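Local coordinates for long form salivary protein D7L1 (Culex quinquefasciatus, PDB 6V4C), which binds and sequesters adenine, adenosine and their nucleotides, ATP and ADP most tightly, inhibiting host platelet aggregation and hemostasis to aid mosquito blood feeding, at residues A[212-215]-A[216-219]. Numbering follows the deposited sequence.
Sequences VNEN and GKDD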
loop_
_atom_site.group_PDB
_atom_site.type_symbol
_atom_site.label_atom_id
_atom_site.label_comp_id
_atom_site.label_asym_id
_atom_site.label_seq_id
_atom_site.Cartn_x
_atom_site.Cartn_y
_atom_site.Cartn_z
ATOM N N VAL A 212 5.169 -8.581 -12.620
ATOM C CA VAL A 212 5.852 -8.550 -13.908
ATOM C C VAL A 212 5.823 -9.914 -14.601
ATOM O O VAL A 212 6.634 -10.172 -15.490
ATOM C CB VAL A 212 7.275 -7.980 -13.806
ATOM C CG1 VAL A 212 7.232 -6.556 -13.290
ATOM C CG2 VAL A 212 8.144 -8.857 -12.909
ATOM N N ASN A 213 4.907 -10.796 -14.194
ATOM C CA ASN A 213 4.674 -12.087 -14.849
ATOM C C ASN A 213 5.838 -13.066 -14.686
ATOM O O ASN A 213 6.011 -13.975 -15.500
ATOM C CB ASN A 213 4.257 -11.934 -16.317
ATOM C CG ASN A 213 2.999 -11.097 -16.477
ATOM O OD1 ASN A 213 2.093 -11.152 -15.646
ATOM N ND2 ASN A 213 2.943 -10.314 -17.547
ATOM N N GLU A 214 6.638 -12.901 -13.639
ATOM C CA GLU A 214 7.647 -13.885 -13.277
ATOM C C GLU A 214 7.006 -14.947 -12.387
ATOM O O GLU A 214 6.052 -14.670 -11.655
ATOM C CB GLU A 214 8.790 -13.204 -12.520
ATOM C CG GLU A 214 10.088 -13.996 -12.472
ATOM C CD GLU A 214 10.841 -13.960 -13.788
ATOM O OE1 GLU A 214 11.787 -14.759 -13.949
ATOM O OE2 GLU A 214 10.489 -13.134 -14.659
ATOM N N ASN A 215 7.527 -16.173 -12.454
ATOM C CA ASN A 215 6.890 -17.257 -11.705
ATOM C C ASN A 215 7.820 -18.272 -11.052
ATOM O O ASN A 215 7.391 -18.920 -10.090
ATOM C CB ASN A 215 5.851 -17.997 -12.562
ATOM C CG ASN A 215 6.426 -18.513 -13.866
ATOM O OD1 ASN A 215 7.140 -19.517 -13.887
ATOM N ND2 ASN A 215 6.110 -17.835 -14.965
ATOM N N GLY A 216 9.057 -18.451 -11.496
ATOM C CA GLY A 216 9.808 -19.544 -10.911
ATOM C C GLY A 216 10.739 -19.201 -9.767
ATOM O O GLY A 216 11.527 -20.060 -9.353
ATOM N N LYS A 217 10.655 -17.991 -9.215
ATOM C CA LYS A 217 11.718 -17.444 -8.378
ATOM C C LYS A 217 11.370 -17.378 -6.894
ATOM O O LYS A 217 12.129 -16.778 -6.123
ATOM C CB LYS A 217 12.124 -16.057 -8.884
ATOM C CG LYS A 217 12.511 -16.023 -10.359
ATOM C CD LYS A 217 13.702 -16.925 -10.642
ATOM C CE LYS A 217 14.160 -16.803 -12.087
ATOM N NZ LYS A 217 13.071 -17.148 -13.039
ATOM N N ASP A 218 10.257 -17.984 -6.468
ATOM C CA ASP A 218 9.826 -17.850 -5.076
ATOM C C ASP A 218 10.871 -18.404 -4.110
ATOM O O ASP A 218 11.328 -17.701 -3.195
ATOM C CB ASP A 218 8.482 -18.552 -4.872
ATOM C CG ASP A 218 7.325 -17.822 -5.533
ATOM O OD1 ASP A 218 7.548 -16.840 -6.277
ATOM O OD2 ASP A 218 6.174 -18.235 -5.294
ATOM N N ASP A 219 11.262 -19.671 -4.299
ATOM C CA ASP A 219 12.243 -20.316 -3.428
ATOM C C ASP A 219 13.632 -19.690 -3.584
ATOM O O ASP A 219 14.508 -19.895 -2.735
ATOM C CB ASP A 219 12.212 -21.851 -3.648
ATOM C CG ASP A 219 10.935 -22.511 -3.060
ATOM O OD1 ASP A 219 10.462 -21.974 -2.033
ATOM O OD2 ASP A 219 10.392 -23.553 -3.572
#
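The carboxylate of Glu214 is met at its outer OE1 edge by the ammonium group of Lys217, three residues further on, in a salt bridge on the protein surface, with OE1 2.9 Å from NZ. The ammonium uses the anti lone pair, on the side of OE1 turned away from OE2, and lies close to the carboxylate plane; the CD-OE1-NZ angle of about 146° opens beyond the ideal for a lone pair. The aliphatic portions meet as well: Glu214 CG is 3.8 Å from Lys217 CG, and Lys217 CE approaches Glu214 OE1 to 3.6 Å. Both chains are bent to achieve this. The lysine folds at chi2 (-61°) and again at its last torsion, which swings NZ back to the acid, while Glu214 turns at its second torsion.

A second flat group, the amide of Asn215, has the Gly216 backbone N off its CB/OD1 edge and well out of its plane. Although OD1 of Asn215 is 3.2 Å from N of Gly216, the angle is too poor for a hydrogen bond; the closeness comes with adjacency in the chain, helped by a chi1 of 55° that sets the amide between the backbone N and the carbonyl carbon. The third, the Asp218 carboxylate, stays 4.3 Å from Asn215 O, measured to OD1; that same OD1 is hydrogen-bonded to His210 in the preceding helix.

Overall, this is a helix-to-helix connection. Helix 202-211 ends in a Schellman motif with Asn213, at positive phi, as its C-prime residue, and Lys217 takes the N-cap position of helix 218-226. The side chains of Glu214 and Lys217 both touch Leu209 of helix 202-211. Glu214 also reaches Leu251 of helix 249-263, and Val212 packs on Lys254, Val255 and Tyr258 of the same helix.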